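Local coordinates for nicotinamide-nucleotide adenylyltransferase NadR family / Ribosylnicotinamide kinase (Lactococcus lactis subsp. cremoris, PDB 6GYE), which binds nicotinamide riboside and probably converts it by phosphorylation and then adenylyl transfer into NAD+, at residues Q280-P283 against L284-K287; E326-R329 against Q330-E333; L63-R66 against F67-R71. One frame throughout, in Å; residues are numbered along the deposited sequence. Where two conformers were deposited one is given.

Contact 1: residues Q280-P283 against L284-K287; sequences QLEP and LFRK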
loop_
_atom_site.group_PDB
_atom_site.type_symbol
_atom_site.label_atom_id
_atom_site.label_comp_id
_atom_site.label_asym_id
_atom_site.label_seq_id
_atom_site.Cartn_x
_atom_site.Cartn_y
_atom_site.Cartn_z
ATOM N N GLN A 280 -2.172 -20.825 -21.959
ATOM C CA GLN A 280 -0.803 -20.339 -21.918
ATOM C C GLN A 280 -0.689 -19.015 -21.178
ATOM O O GLN A 280 0.392 -18.690 -20.679
ATOM C CB GLN A 280 -0.248 -20.198 -23.325
ATOM C CG GLN A 280 1.245 -20.216 -23.334
ATOM C CD GLN A 280 1.798 -19.828 -24.666
ATOM O OE1 GLN A 280 1.482 -20.442 -25.698
ATOM N NE2 GLN A 280 2.595 -18.756 -24.670
ATOM N N LEU A 281 -1.766 -18.225 -21.119
ATOM C CA LEU A 281 -1.742 -16.973 -20.366
ATOM C C LEU A 281 -2.113 -17.142 -18.897
ATOM O O LEU A 281 -1.900 -16.209 -18.116
ATOM C CB LEU A 281 -2.689 -15.937 -20.985
ATOM C CG LEU A 281 -2.262 -15.440 -22.361
ATOM C CD1 LEU A 281 -3.303 -14.508 -22.957
ATOM C CD2 LEU A 281 -0.936 -14.749 -22.211
ATOM N N GLU A 282 -2.654 -18.296 -18.512
ATOM C CA GLU A 282 -3.150 -18.494 -17.150
ATOM C C GLU A 282 -2.133 -18.145 -16.071
ATOM O O GLU A 282 -2.515 -17.473 -15.100
ATOM C CB GLU A 282 -3.647 -19.939 -16.995
ATOM C CG GLU A 282 -5.138 -20.135 -17.241
ATOM C CD GLU A 282 -6.011 -19.460 -16.187
ATOM O OE1 GLU A 282 -6.078 -18.207 -16.163
ATOM O OE2 GLU A 282 -6.627 -20.190 -15.374
ATOM N N PRO A 283 -0.861 -18.563 -16.145
ATOM C CA PRO A 283 0.086 -18.150 -15.094
ATOM C C PRO A 283 0.201 -16.645 -14.937
ATOM O O PRO A 283 0.200 -16.148 -13.805
ATOM C CB PRO A 283 1.406 -18.786 -15.547
ATOM C CG PRO A 283 0.986 -19.961 -16.360
ATOM C CD PRO A 283 -0.233 -19.501 -17.097
ATOM N N LEU A 284 0.287 -15.897 -16.035
ATOM C CA LEU A 284 0.364 -14.444 -15.921
ATOM C C LEU A 284 -0.935 -13.860 -15.359
ATOM O O LEU A 284 -0.901 -12.891 -14.587
ATOM C CB LEU A 284 0.705 -13.825 -17.276
ATOM C CG LEU A 284 0.712 -12.294 -17.334
ATOM C CD1 LEU A 284 1.738 -11.682 -16.380
ATOM C CD2 LEU A 284 0.926 -11.807 -18.753
ATOM N N PHE A 285 -2.088 -14.425 -15.729
ATOM C CA PHE A 285 -3.341 -13.978 -15.119
ATOM C C PHE A 285 -3.306 -14.170 -13.610
ATOM O O PHE A 285 -3.595 -13.240 -12.851
ATOM C CB PHE A 285 -4.540 -14.733 -15.704
ATOM C CG PHE A 285 -5.073 -14.158 -16.985
ATOM C CD1 PHE A 285 -5.523 -12.850 -17.042
ATOM C CD2 PHE A 285 -5.153 -14.941 -18.125
ATOM C CE1 PHE A 285 -6.023 -12.323 -18.219
ATOM C CE2 PHE A 285 -5.654 -14.428 -19.298
ATOM C CZ PHE A 285 -6.087 -13.115 -19.351
ATOM N N ARG A 286 -2.954 -15.386 -13.165
ATOM C CA ARG A 286 -2.981 -15.719 -11.744
ATOM C C ARG A 286 -2.024 -14.833 -10.958
ATOM O O ARG A 286 -2.392 -14.264 -9.923
ATOM C CB ARG A 286 -2.640 -17.202 -11.535
ATOM C CG ARG A 286 -3.612 -18.183 -12.188
ATOM C CD ARG A 286 -3.534 -19.592 -11.585
ATOM N NE ARG A 286 -2.185 -20.154 -11.618
ATOM C CZ ARG A 286 -1.682 -20.826 -12.646
ATOM N NH1 ARG A 286 -2.416 -21.022 -13.732
ATOM N NH2 ARG A 286 -0.442 -21.292 -12.588
ATOM N N LYS A 287 -0.782 -14.719 -11.428
ATOM C CA LYS A 287 0.169 -13.798 -10.812
ATOM C C LYS A 287 -0.421 -12.389 -10.691
ATOM O O LYS A 287 -0.470 -11.811 -9.599
ATOM C CB LYS A 287 1.459 -13.789 -11.642
ATOM C CG LYS A 287 2.733 -13.344 -10.946
ATOM C CD LYS A 287 2.888 -11.832 -10.970
ATOM C CE LYS A 287 4.064 -11.366 -10.111
ATOM N NZ LYS A 287 4.211 -9.871 -10.076
HETATM O O HOH W 1 1.446 -16.768 -18.709
#
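Leu281, Glu282 and Pro283 each hand a carbonyl oxygen to the next helical turn, while Gln280 can do so only through a water. Phe285 N binds Leu281 O at 3.0 Å, Arg286 N binds Glu282 O, and Lys287 N reaches Pro283 O at 2.9 Å with a nearly straight N-H (172°). Pro283 has no N-H to give and its ring takes up room on the helix surface; here the helix kinks. Gln280 O and Leu284 N, which would pair in a regular helix, stand 5.4 Å apart. Water 1 fills the break, donating to Gln280 O at 2.9 Å and accepting from Leu284 N at 3.0 Å, which leaves both backbone groups satisfied.

The side chains sort by face. On the buried side, CE2 of the Phe285 ring packs on Leu281 CB at 3.7 Å; with chi1 of -84°, CG sits beside the backbone N and anti to the carbonyl carbon, which turns the ring back along the helix over the preceding turn. An apolar ring suits this face, which lies on helices 229-247 and 262-272. Glu282 crosses Phe285 at about a right angle, and its OE2 forms a salt bridge with Arg266. Arg286 is deposited in two conformers; in one of them Arg286 NH1 stays 4.6 Å from Glu282 OE2, beyond a salt bridge, and a guanidinium face lies over Pro283 CA, a contact that is therefore doubtful. Lys287 NZ is paired with Asp291, a residue of the nicotinamide riboside pocket.

A proline kink mended by a bridging water is thus built into the P-loop kinase-type domain, in helix 275-290, the C-terminal end of which leads toward the riboside site.

Contact 2: residues E326-R329 against Q330-E333; sequences ELMR and QLAE
Glu326 and Gln330 join side chains one turn apart on helix 320-333, a helix of the P-loop NTPase-type domain that packs against its parallel sheet. Two torsions of Glu326 prepare the contact: CG stands anti to the backbone N (chi1 177°), and a bend at chi2 of 64° brings the carboxylate alongside the helix. From the following turn comes Gln330, its CG beside its own backbone N and its chain extended beyond, which carries the amide up to the carboxylate. Gln330 NE2 donates to Glu326 OE2 at 2.9 Å, using the anti lone pair of that oxygen, with the two flat groups turned 78° against each other. An amide suits this buried place, since it can donate to the carboxylate without adding a charge.

On the inner side, Leu327 and Leu331 take different rotamers that fit each other. Leu327 sends CG anti to its N, Leu331 places CG beside its N, and the branches converge, Leu327 CG meeting Leu331 CD1 at 3.9 Å. Both leucines also touch Met186 of strand 181-187 and Val299 of strand 296-300, so branched apolar chains fill the layer between helix and sheet. With CG beside its backbone N and a bend at chi2, Met328 brings SD to 4.2 Å from Leu331 CD1. Along the backbone, Leu331 N binds Leu327 O at 2.8 Å.

At the C-terminal end, Glu333 N still binds Arg329 O, while the Glu333 carboxylate is paired with Arg266 of helix 262-272. Arg329, exposed and bent at chi3, turns back to Glu326 and grips it side-on: Arg329 NE at 2.7 Å and NH2 at 2.9 Å both donate to Glu326 OE1, which lies close to the guanidinium plane.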
loop_
_atom_site.group_PDB
_atom_site.type_symbol
_atom_site.label_atom_id
_atom_site.label_comp_id
_atom_site.label_asym_id
_atom_site.label_seq_id
_atom_site.Cartn_x
_atom_site.Cartn_y
_atom_site.Cartn_z
ATOM N N GLU A 326 -19.902 -14.682 -17.730
ATOM C CA GLU A 326 -18.552 -15.183 -17.511
ATOM C C GLU A 326 -17.841 -14.364 -16.443
ATOM O O GLU A 326 -17.102 -14.916 -15.616
ATOM C CB GLU A 326 -17.769 -15.181 -18.822
ATOM C CG GLU A 326 -16.320 -15.623 -18.676
ATOM C CD GLU A 326 -16.175 -17.069 -18.218
ATOM O OE1 GLU A 326 -17.158 -17.847 -18.291
ATOM O OE2 GLU A 326 -15.060 -17.433 -17.780
ATOM N N LEU A 327 -18.075 -13.051 -16.432
ATOM C CA LEU A 327 -17.483 -12.202 -15.405
ATOM C C LEU A 327 -17.947 -12.629 -14.019
ATOM O O LEU A 327 -17.134 -12.786 -13.098
ATOM C CB LEU A 327 -17.835 -10.736 -15.660
ATOM C CG LEU A 327 -17.437 -9.721 -14.573
ATOM C CD1 LEU A 327 -15.920 -9.613 -14.385
ATOM C CD2 LEU A 327 -18.022 -8.355 -14.855
ATOM N N MET A 328 -19.256 -12.841 -13.857
ATOM C CA MET A 328 -19.767 -13.257 -12.556
ATOM C C MET A 328 -19.212 -14.622 -12.159
ATOM O O MET A 328 -18.858 -14.834 -10.993
ATOM C CB MET A 328 -21.295 -13.260 -12.558
ATOM C CG MET A 328 -21.933 -11.873 -12.737
ATOM S SD MET A 328 -21.302 -10.532 -11.674
ATOM C CE MET A 328 -21.575 -11.223 -10.042
ATOM N N ARG A 329 -19.119 -15.556 -13.107
ATOM C CA ARG A 329 -18.459 -16.831 -12.818
ATOM C C ARG A 329 -17.057 -16.602 -12.266
ATOM O O ARG A 329 -16.662 -17.199 -11.261
ATOM C CB ARG A 329 -18.351 -17.702 -14.069
ATOM C CG ARG A 329 -19.396 -18.767 -14.250
ATOM C CD ARG A 329 -19.055 -19.625 -15.465
ATOM N NE ARG A 329 -19.070 -18.901 -16.737
ATOM C CZ ARG A 329 -20.159 -18.671 -17.466
ATOM N NH1 ARG A 329 -21.344 -19.110 -17.043
ATOM N NH2 ARG A 329 -20.057 -18.009 -18.620
ATOM N N GLN A 330 -16.281 -15.743 -12.930
ATOM C CA GLN A 330 -14.893 -15.558 -12.527
ATOM C C GLN A 330 -14.788 -14.820 -11.199
ATOM O O GLN A 330 -13.968 -15.187 -10.351
ATOM C CB GLN A 330 -14.113 -14.841 -13.633
ATOM C CG GLN A 330 -14.004 -15.679 -14.923
ATOM C CD GLN A 330 -12.834 -15.252 -15.811
ATOM O OE1 GLN A 330 -11.860 -14.671 -15.332
ATOM N NE2 GLN A 330 -12.929 -15.543 -17.110
ATOM N N LEU A 331 -15.613 -13.790 -10.984
ATOM C CA LEU A 331 -15.621 -13.137 -9.678
ATOM C C LEU A 331 -15.950 -14.137 -8.572
ATOM O O LEU A 331 -15.426 -14.034 -7.457
ATOM C CB LEU A 331 -16.599 -11.956 -9.665
ATOM C CG LEU A 331 -16.204 -10.733 -10.508
ATOM C CD1 LEU A 331 -17.346 -9.718 -10.649
ATOM C CD2 LEU A 331 -14.985 -10.057 -9.932
ATOM N N ALA A 332 -16.784 -15.134 -8.866
ATOM C CA ALA A 332 -16.964 -16.213 -7.907
ATOM C C ALA A 332 -15.702 -17.063 -7.813
ATOM O O ALA A 332 -15.258 -17.406 -6.712
ATOM C CB ALA A 332 -18.170 -17.069 -8.290
ATOM N N GLU A 333 -15.100 -17.392 -8.958
ATOM C CA GLU A 333 -13.893 -18.215 -8.965
ATOM C C GLU A 333 -12.804 -17.646 -8.055
ATOM O O GLU A 333 -12.110 -18.398 -7.367
ATOM C CB GLU A 333 -13.376 -18.368 -10.400
ATOM C CG GLU A 333 -12.045 -19.098 -10.509
ATOM C CD GLU A 333 -11.594 -19.316 -11.941
ATOM O OE1 GLU A 333 -10.629 -20.086 -12.150
ATOM O OE2 GLU A 333 -12.216 -18.742 -12.862
#

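Contact 3: residues L63-R66 against F67-R71; sequences LEKR and FRYLR. With SO4 (sulfate ion), chain D.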
loop_
_atom_site.group_PDB
_atom_site.type_symbol
_atom_site.label_atom_id
_atom_site.label_comp_id
_atom_site.label_asym_id
_atom_site.label_seq_id
_atom_site.Cartn_x
_atom_site.Cartn_y
_atom_site.Cartn_z
ATOM N N LEU A 63 8.358 -6.930 9.559
ATOM C CA LEU A 63 9.581 -6.190 9.871
ATOM C C LEU A 63 10.440 -5.936 8.626
ATOM O O LEU A 63 10.936 -4.821 8.416
ATOM C CB LEU A 63 10.369 -6.958 10.923
ATOM C CG LEU A 63 11.715 -6.407 11.373
ATOM C CD1 LEU A 63 11.564 -4.977 11.838
ATOM C CD2 LEU A 63 12.278 -7.271 12.493
ATOM N N GLU A 64 10.638 -6.965 7.794
ATOM C CA GLU A 64 11.469 -6.793 6.604
ATOM C C GLU A 64 10.927 -5.684 5.704
ATOM O O GLU A 64 11.699 -4.874 5.173
ATOM C CB GLU A 64 11.581 -8.115 5.841
ATOM C CG GLU A 64 12.265 -8.039 4.475
ATOM C CD GLU A 64 13.787 -7.944 4.556
ATOM O OE1 GLU A 64 14.342 -8.193 5.643
ATOM O OE2 GLU A 64 14.435 -7.647 3.525
ATOM N N LYS A 65 9.600 -5.605 5.554
ATOM C CA LYS A 65 9.025 -4.596 4.671
ATOM C C LYS A 65 9.114 -3.198 5.276
ATOM O O LYS A 65 9.417 -2.231 4.566
ATOM C CB LYS A 65 7.576 -4.944 4.328
ATOM C CG LYS A 65 6.914 -3.873 3.465
ATOM C CD LYS A 65 5.464 -4.179 3.159
ATOM C CE LYS A 65 5.325 -5.373 2.244
ATOM N NZ LYS A 65 3.885 -5.708 2.035
ATOM N N ARG A 66 8.848 -3.065 6.581
ATOM C CA ARG A 66 9.000 -1.765 7.235
ATOM C C ARG A 66 10.437 -1.282 7.159
ATOM O O ARG A 66 10.694 -0.090 6.969
ATOM C CB ARG A 66 8.564 -1.833 8.697
ATOM C CG ARG A 66 7.211 -2.438 8.919
ATOM C CD ARG A 66 6.750 -2.207 10.344
ATOM N NE ARG A 66 6.374 -3.485 10.911
ATOM C CZ ARG A 66 6.994 -4.091 11.905
ATOM N NH1 ARG A 66 8.018 -3.520 12.517
ATOM N NH2 ARG A 66 6.558 -5.265 12.298
ATOM N N PHE A 67 11.389 -2.192 7.342
ATOM C CA PHE A 67 12.792 -1.818 7.212
ATOM C C PHE A 67 13.077 -1.283 5.813
ATOM O O PHE A 67 13.662 -0.204 5.668
ATOM C CB PHE A 67 13.675 -3.016 7.543
ATOM C CG PHE A 67 15.104 -2.868 7.133
ATOM C CD1 PHE A 67 15.986 -2.113 7.891
ATOM C CD2 PHE A 67 15.578 -3.507 5.990
ATOM C CE1 PHE A 67 17.324 -1.996 7.514
ATOM C CE2 PHE A 67 16.912 -3.392 5.607
ATOM C CZ PHE A 67 17.785 -2.638 6.374
ATOM N N ARG A 68 12.644 -2.006 4.766
ATOM C CA ARG A 68 12.887 -1.531 3.392
ATOM C C ARG A 68 12.190 -0.198 3.145
ATOM O O ARG A 68 12.792 0.727 2.594
ATOM C CB ARG A 68 12.424 -2.553 2.354
ATOM C CG ARG A 68 13.315 -3.786 2.214
ATOM C CD ARG A 68 14.755 -3.400 1.906
ATOM N NE ARG A 68 15.594 -4.534 1.510
ATOM C CZ ARG A 68 15.724 -4.985 0.261
ATOM N NH1 ARG A 68 15.063 -4.407 -0.753
ATOM N NH2 ARG A 68 16.524 -6.025 0.027
ATOM N N TYR A 69 10.948 -0.054 3.617
ATOM C CA TYR A 69 10.235 1.204 3.424
ATOM C C TYR A 69 10.957 2.369 4.102
ATOM O O TYR A 69 11.010 3.481 3.558
ATOM C CB TYR A 69 8.810 1.080 3.951
ATOM C CG TYR A 69 7.895 0.286 3.061
ATOM C CD1 TYR A 69 8.378 -0.342 1.919
ATOM C CD2 TYR A 69 6.529 0.204 3.336
ATOM C CE1 TYR A 69 7.535 -1.057 1.088
ATOM C CE2 TYR A 69 5.667 -0.514 2.502
ATOM C CZ TYR A 69 6.179 -1.133 1.378
ATOM O OH TYR A 69 5.334 -1.847 0.549
ATOM N N LEU A 70 11.484 2.146 5.309
ATOM C CA LEU A 70 12.232 3.192 6.002
ATOM C C LEU A 70 13.497 3.566 5.245
ATOM O O LEU A 70 13.841 4.751 5.140
ATOM C CB LEU A 70 12.585 2.744 7.428
ATOM C CG LEU A 70 11.672 3.069 8.623
ATOM C CD1 LEU A 70 11.855 4.499 9.095
ATOM C CD2 LEU A 70 10.224 2.826 8.291
ATOM N N ARG A 71 14.219 2.566 4.728
ATOM C CA ARG A 71 15.421 2.867 3.965
ATOM C C ARG A 71 15.092 3.772 2.795
ATOM O O ARG A 71 15.806 4.744 2.529
ATOM C CB ARG A 71 16.087 1.578 3.475
ATOM C CG ARG A 71 16.959 0.890 4.505
ATOM C CD ARG A 71 18.246 1.653 4.763
ATOM N NE ARG A 71 19.151 0.883 5.618
ATOM C CZ ARG A 71 19.969 -0.070 5.174
ATOM N NH1 ARG A 71 20.019 -0.369 3.885
ATOM N NH2 ARG A 71 20.754 -0.721 6.015
HETATM S S SO4 D . 2.193 -3.071 0.188
HETATM O O1 SO4 D . 2.852 -1.864 0.653
HETATM O O2 SO4 D . 2.846 -3.515 -1.045
HETATM O O3 SO4 D . 2.305 -4.137 1.174
HETATM O O4 SO4 D . 0.772 -2.807 -0.037
HETATM O O HOH W 2 16.967 -6.587 3.296
#
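A sulfate, probably from the crystallisation liquor, is bound where Lys65 and Tyr69 reach out side by side from helix 63-73. Lys65 NZ donates to sulfate O3, modelled at 2.4 Å. Tyr69 OH donates to sulfate O1, modelled at 2.5 Å; both lengths are very short and their exact values doubtful. Lys65 runs straight from CA through CG to CD, then bends at chi3 (-68°) to aim NZ at the anion. Its aliphatic part lies over one face of the Tyr69 ring: Lys65 CG makes a CH-pi contact 3.7 Å from the ring centroid. Sulfate O1 comes instead to the ring's edge, near its plane. A lysine suits this place because its methylenes pack on the aromatic face while its charge meets the anion; a tyrosine adds a hydroxyl at the ring's far end. The same two residues are joined through the backbone, Tyr69 N binding Lys65 O at 2.8 Å.

Helix 63-73 belongs to the crossover between the neighbouring parallel strands 43-50 and 80-86, in the Rossmann-like sheet expected of a nucleotidyltransferase domain. Leu63 and Leu70 face that sheet, and Phe67 rests on Met84 of strand 80-86. Deeper in, the buried guanidinium of Arg66 is satisfied by a salt bridge to Asp54 and by backbone oxygens, Leu61 O at NE among them.

On the exposed side, Glu64 and Arg68 point the same way. Their salt bridge is long, Glu64 OE2 to Arg68 NE at 3.9 Å, with the oxygen well out of the guanidinium plane, so no N-H points at it. Water 2 makes the directed link, donating to Glu64 OE2 at 2.8 Å and accepting from Arg68 NE at 3.0 Å.

All three contacts are partly buried helix turns with apolar residues facing inward, yet their polar chemistry differs. Contacts 1 and 2 lie in the P-loop domain, their centres about 16 Å apart, and share a partner: Arg266 of helix 262-272 pairs with Glu282 and with Glu333. Contacts 2 and 3 lie on their own sheets, contact 2 with four buried residues and contact 3 with two; contact 1, also with two, packs on other helices. Contact 3 belongs to the other domain. Water replaces a missing backbone bond in contact 1 but joins charged side chains in contact 3, where a sulfate, probably from the crystallisation liquor, also lies; contact 2 relies on direct carboxylate bonds.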